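PDB 1HKF: natural cytotoxicity triggering receptor 2 from Homo sapiens, which serves as an activating receptor on natural killer cells that may help them lyse tumour cells, seen here as its extracellular V-type immunoglobulin domain. Local coordinates for residues 37-49 / 55-67. Numbering follows the deposited sequence.
Sequences TGSLYEKKGWCKE and CIRLVTSSKPRTM
Trp46 packs against Val59 and Leu58 of the neighbouring strand, the apolar centre of an antiparallel hairpin in the five-stranded sheet of this V-set immunoglobulin domain. Its CB meets Val59 CG1 at 3.8 Å, while CD1 of the indole approaches Leu58 CD1. Trp46 lies on the face of Lys44, Val59 and Ser61; with CG anti to the backbone N (chi1 178°), its ring swings out to reach Val86 and Met88 of the other sheet. A classic beta bulge sets two residues, Leu58 and Val59, against the single Trp46: Trp46 O takes a 2.8 Å bond from Leu58 N and a weak one from Val59 N, and Trp46 N gives its hydrogen to Val59 O.

Past the bulge, a disulfide, Cys47 SG to Cys55 SG 2.1 Å, with a near-perpendicular chi3 of 91°, ties strand 43-49 to strand 54-61 covalently. It lies on the face opposite the Trp46 side, which also bears Arg57 and Thr60. There Arg57 folds back through two bends and places NH1 2.6 Å from Thr60 OG1, nearly in the guanidinium plane.

At the opposite end, Pro64 lays CD over the centre of the Tyr41 ring, a CH-pi contact of 3.8 Å to the centroid, and its CB touches CE2. Tyr41 OH comes 2.9 Å from Ser61 OG and also hydrogen-bonds Asp77 of strand 73-78. The bent Lys44 chain turns NZ back, and its ammonium is gripped by the Glu42 carbonyl and, in a salt bridge, the Asp77 carboxylate. At the outer edge, one water accepts from Lys43 NZ at 2.7 Å and lies 3.1 Å from Ser62 OG.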
loop_
_atom_site.group_PDB
_atom_site.type_symbol
_atom_site.label_atom_id
_atom_site.label_comp_id
_atom_site.label_asym_id
_atom_site.label_seq_id
_atom_site.Cartn_x
_atom_site.Cartn_y
_atom_site.Cartn_z
ATOM N N THR A 37 -0.127 21.450 -14.720
ATOM C CA THR A 37 -0.919 22.052 -15.807
ATOM C C THR A 37 -1.561 23.368 -15.351
ATOM O O THR A 37 -2.693 23.679 -15.701
ATOM C CB THR A 37 -2.037 21.156 -16.298
ATOM O OG1 THR A 37 -2.892 20.797 -15.205
ATOM C CG2 THR A 37 -1.468 19.960 -16.948
ATOM N N GLY A 38 -0.853 24.134 -14.543
ATOM C CA GLY A 38 -1.392 25.407 -14.081
ATOM C C GLY A 38 -2.658 25.365 -13.240
ATOM O O GLY A 38 -2.810 24.558 -12.308
ATOM N N SER A 39 -3.580 26.251 -13.596
ATOM C CA SER A 39 -4.860 26.377 -12.910
ATOM C C SER A 39 -5.850 25.360 -13.454
ATOM O O SER A 39 -6.983 25.329 -12.986
ATOM C CB SER A 39 -5.454 27.754 -13.166
ATOM O OG SER A 39 -6.031 27.811 -14.484
ATOM N N LEU A 40 -5.457 24.569 -14.460
ATOM C CA LEU A 40 -6.379 23.597 -15.053
ATOM C C LEU A 40 -6.366 22.218 -14.309
ATOM O O LEU A 40 -5.282 21.702 -13.950
ATOM C CB LEU A 40 -6.037 23.434 -16.535
ATOM C CG LEU A 40 -6.729 24.453 -17.446
ATOM C CD1 LEU A 40 -6.502 24.133 -18.910
ATOM C CD2 LEU A 40 -8.202 24.399 -17.167
ATOM N N TYR A 41 -7.543 21.629 -14.083
ATOM C CA TYR A 41 -7.590 20.361 -13.362
ATOM C C TYR A 41 -7.916 19.149 -14.197
ATOM O O TYR A 41 -8.963 19.069 -14.821
ATOM C CB TYR A 41 -8.570 20.369 -12.174
ATOM C CG TYR A 41 -8.499 19.063 -11.339
ATOM C CD1 TYR A 41 -9.487 18.080 -11.439
ATOM C CD2 TYR A 41 -7.424 18.817 -10.488
ATOM C CE1 TYR A 41 -9.402 16.888 -10.713
ATOM C CE2 TYR A 41 -7.320 17.630 -9.756
ATOM C CZ TYR A 41 -8.319 16.680 -9.880
ATOM O OH TYR A 41 -8.232 15.547 -9.162
ATOM N N GLU A 42 -7.020 18.175 -14.146
ATOM C CA GLU A 42 -7.190 16.923 -14.866
ATOM C C GLU A 42 -7.796 15.826 -13.980
ATOM O O GLU A 42 -7.225 15.465 -12.923
ATOM C CB GLU A 42 -5.837 16.457 -15.393
ATOM C CG GLU A 42 -5.162 17.399 -16.454
ATOM C CD GLU A 42 -3.852 16.791 -17.005
ATOM O OE1 GLU A 42 -2.793 16.801 -16.293
ATOM O OE2 GLU A 42 -3.887 16.268 -18.139
ATOM N N LYS A 43 -8.940 15.290 -14.376
ATOM C CA LYS A 43 -9.496 14.202 -13.595
ATOM C C LYS A 43 -8.514 13.002 -13.567
ATOM O O LYS A 43 -7.791 12.748 -14.541
ATOM C CB LYS A 43 -10.830 13.790 -14.168
ATOM C CG LYS A 43 -11.780 14.933 -14.017
ATOM C CD LYS A 43 -13.150 14.584 -14.499
ATOM C CE LYS A 43 -14.070 15.767 -14.180
ATOM N NZ LYS A 43 -15.482 15.298 -14.400
ATOM N N LYS A 44 -8.485 12.279 -12.450
ATOM C CA LYS A 44 -7.566 11.131 -12.304
ATOM C C LYS A 44 -8.449 9.913 -12.211
ATOM O O LYS A 44 -9.523 9.973 -11.581
ATOM C CB LYS A 44 -6.746 11.328 -11.031
ATOM C CG LYS A 44 -6.056 12.735 -10.912
ATOM C CD LYS A 44 -5.078 12.956 -12.071
ATOM C CE LYS A 44 -4.165 14.154 -11.850
ATOM N NZ LYS A 44 -4.987 15.385 -11.496
ATOM N N GLY A 45 -8.056 8.805 -12.837
ATOM C CA GLY A 45 -8.915 7.620 -12.781
ATOM C C GLY A 45 -8.080 6.368 -12.635
ATOM O O GLY A 45 -6.881 6.366 -12.938
ATOM N N TRP A 46 -8.721 5.312 -12.157
ATOM C CA TRP A 46 -8.096 3.994 -11.978
ATOM C C TRP A 46 -9.093 3.036 -12.625
ATOM O O TRP A 46 -10.286 3.076 -12.320
ATOM C CB TRP A 46 -7.958 3.648 -10.491
ATOM C CG TRP A 46 -7.342 2.255 -10.161
ATOM C CD1 TRP A 46 -7.971 1.219 -9.483
ATOM C CD2 TRP A 46 -5.973 1.829 -10.350
ATOM N NE1 TRP A 46 -7.079 0.199 -9.233
ATOM C CE2 TRP A 46 -5.849 0.536 -9.749
ATOM C CE3 TRP A 46 -4.834 2.414 -10.963
ATOM C CZ2 TRP A 46 -4.638 -0.182 -9.740
ATOM C CZ3 TRP A 46 -3.636 1.712 -10.960
ATOM C CH2 TRP A 46 -3.545 0.404 -10.337
ATOM N N CYS A 47 -8.630 2.189 -13.543
ATOM C CA CYS A 47 -9.577 1.280 -14.164
ATOM C C CYS A 47 -8.914 -0.055 -14.416
ATOM O O CYS A 47 -7.703 -0.160 -14.476
ATOM C CB CYS A 47 -10.106 1.879 -15.480
ATOM S SG CYS A 47 -8.718 2.196 -16.592
ATOM N N LYS A 48 -9.734 -1.079 -14.579
ATOM C CA LYS A 48 -9.239 -2.417 -14.803
ATOM C C LYS A 48 -9.454 -2.867 -16.244
ATOM O O LYS A 48 -10.565 -2.769 -16.742
ATOM C CB LYS A 48 -9.956 -3.402 -13.866
ATOM C CG LYS A 48 -9.306 -4.744 -13.910
ATOM C CD LYS A 48 -9.822 -5.700 -12.860
ATOM C CE LYS A 48 -8.915 -6.920 -12.849
ATOM N NZ LYS A 48 -9.617 -8.148 -12.421
ATOM N N GLU A 49 -8.424 -3.397 -16.896
ATOM C CA GLU A 49 -8.596 -3.835 -18.285
ATOM C C GLU A 49 -9.558 -4.982 -18.398
ATOM O O GLU A 49 -9.378 -5.991 -17.709
ATOM C CB GLU A 49 -7.295 -4.336 -18.911
ATOM C CG GLU A 49 -6.412 -3.284 -19.486
ATOM C CD GLU A 49 -5.086 -3.815 -19.988
ATOM O OE1 GLU A 49 -4.142 -3.043 -20.172
ATOM O OE2 GLU A 49 -4.994 -5.125 -20.213
ATOM N N CYS A 55 -11.280 -0.500 -20.601
ATOM C CA CYS A 55 -10.747 -0.378 -19.252
ATOM C C CYS A 55 -11.915 0.192 -18.470
ATOM O O CYS A 55 -12.294 1.353 -18.666
ATOM C CB CYS A 55 -9.552 0.589 -19.204
ATOM S SG CYS A 55 -8.516 0.443 -17.668
ATOM N N ILE A 56 -12.486 -0.627 -17.595
ATOM C CA ILE A 56 -13.625 -0.268 -16.748
ATOM C C ILE A 56 -13.220 0.635 -15.566
ATOM O O ILE A 56 -12.349 0.273 -14.747
ATOM C CB ILE A 56 -14.226 -1.544 -16.221
ATOM C CG1 ILE A 56 -14.646 -2.391 -17.427
ATOM C CG2 ILE A 56 -15.337 -1.236 -15.212
ATOM C CD1 ILE A 56 -15.712 -3.386 -17.122
ATOM N N ARG A 57 -13.856 1.799 -15.472
ATOM C CA ARG A 57 -13.531 2.775 -14.429
ATOM C C ARG A 57 -13.930 2.283 -13.069
ATOM O O ARG A 57 -15.078 1.947 -12.868
ATOM C CB ARG A 57 -14.245 4.094 -14.680
ATOM C CG ARG A 57 -13.795 5.226 -13.759
ATOM C CD ARG A 57 -12.364 5.658 -14.093
ATOM N NE ARG A 57 -12.274 6.241 -15.441
ATOM C CZ ARG A 57 -12.747 7.453 -15.757
ATOM N NH1 ARG A 57 -13.334 8.212 -14.831
ATOM N NH2 ARG A 57 -12.638 7.914 -17.000
ATOM N N LEU A 58 -12.996 2.268 -12.130
ATOM C CA LEU A 58 -13.295 1.801 -10.787
ATOM C C LEU A 58 -13.492 2.974 -9.822
ATOM O O LEU A 58 -14.342 2.930 -8.944
ATOM C CB LEU A 58 -12.168 0.880 -10.295
ATOM C CG LEU A 58 -12.028 -0.390 -11.169
ATOM C CD1 LEU A 58 -10.929 -1.263 -10.670
ATOM C CD2 LEU A 58 -13.308 -1.150 -11.139
ATOM N N VAL A 59 -12.707 4.023 -9.998
ATOM C CA VAL A 59 -12.797 5.177 -9.152
ATOM C C VAL A 59 -12.140 6.360 -9.918
ATOM O O VAL A 59 -11.191 6.160 -10.700
ATOM C CB VAL A 59 -12.103 4.890 -7.800
ATOM C CG1 VAL A 59 -10.664 4.526 -8.008
ATOM C CG2 VAL A 59 -12.199 6.095 -6.883
ATOM N N THR A 60 -12.651 7.569 -9.655
ATOM C CA THR A 60 -12.221 8.806 -10.298
ATOM C C THR A 60 -12.158 9.984 -9.344
ATOM O O THR A 60 -13.042 10.143 -8.514
ATOM C CB THR A 60 -13.230 9.217 -11.391
ATOM O OG1 THR A 60 -13.488 8.097 -12.242
ATOM C CG2 THR A 60 -12.660 10.379 -12.257
ATOM N N SER A 61 -11.108 10.795 -9.452
ATOM C CA SER A 61 -10.984 12.019 -8.651
ATOM C C SER A 61 -11.391 13.130 -9.620
ATOM O O SER A 61 -10.677 13.355 -10.612
ATOM C CB SER A 61 -9.553 12.281 -8.265
ATOM O OG SER A 61 -9.479 13.472 -7.509
ATOM N N SER A 62 -12.512 13.799 -9.333
ATOM C CA SER A 62 -13.054 14.861 -10.176
ATOM C C SER A 62 -12.641 16.262 -9.761
ATOM O O SER A 62 -12.740 17.191 -10.552
ATOM C CB SER A 62 -14.594 14.764 -10.211
ATOM O OG SER A 62 -14.993 13.582 -10.925
ATOM N N LYS A 63 -12.209 16.413 -8.507
ATOM C CA LYS A 63 -11.762 17.693 -7.982
ATOM C C LYS A 63 -10.546 17.430 -7.100
ATOM O O LYS A 63 -10.421 16.376 -6.519
ATOM C CB LYS A 63 -12.891 18.361 -7.192
ATOM C CG LYS A 63 -13.966 18.825 -8.095
ATOM C CD LYS A 63 -14.815 19.842 -7.425
ATOM C CE LYS A 63 -16.022 19.222 -6.809
ATOM N NZ LYS A 63 -17.061 20.257 -7.014
ATOM N N PRO A 64 -9.628 18.392 -7.005
ATOM C CA PRO A 64 -8.428 18.188 -6.186
ATOM C C PRO A 64 -8.660 18.025 -4.679
ATOM O O PRO A 64 -9.593 18.604 -4.133
ATOM C CB PRO A 64 -7.568 19.402 -6.520
ATOM C CG PRO A 64 -8.574 20.464 -6.881
ATOM C CD PRO A 64 -9.681 19.739 -7.616
ATOM N N ARG A 65 -7.803 17.213 -4.033
ATOM C CA ARG A 65 -7.856 16.975 -2.607
ATOM C C ARG A 65 -9.284 16.648 -2.143
ATOM O O ARG A 65 -9.820 17.275 -1.242
ATOM C CB ARG A 65 -7.301 18.205 -1.914
ATOM C CG ARG A 65 -5.827 18.476 -2.245
ATOM C CD ARG A 65 -5.365 19.805 -1.675
ATOM N NE ARG A 65 -6.120 20.900 -2.290
ATOM C CZ ARG A 65 -5.808 21.458 -3.470
ATOM N NH1 ARG A 65 -4.731 21.069 -4.155
ATOM N NH2 ARG A 65 -6.665 22.291 -4.046
ATOM N N THR A 66 -9.927 15.714 -2.826
ATOM C CA THR A 66 -11.273 15.295 -2.447
ATOM C C THR A 66 -11.205 13.835 -1.938
ATOM O O THR A 66 -10.349 13.042 -2.359
ATOM C CB THR A 66 -12.285 15.311 -3.634
ATOM O OG1 THR A 66 -11.662 14.769 -4.814
ATOM C CG2 THR A 66 -12.808 16.725 -3.897
ATOM N N MET A 67 -12.090 13.494 -1.016
ATOM C CA MET A 67 -12.121 12.134 -0.489
ATOM C C MET A 67 -12.938 11.315 -1.476
ATOM O O MET A 67 -14.065 10.919 -1.166
ATOM C CB MET A 67 -12.794 12.089 0.890
ATOM C CG MET A 67 -12.144 12.987 1.945
ATOM S SD MET A 67 -10.964 12.176 3.083
ATOM C CE MET A 67 -12.138 11.664 4.391
HETATM O O HOH W 1 -17.124 13.518 -13.189
#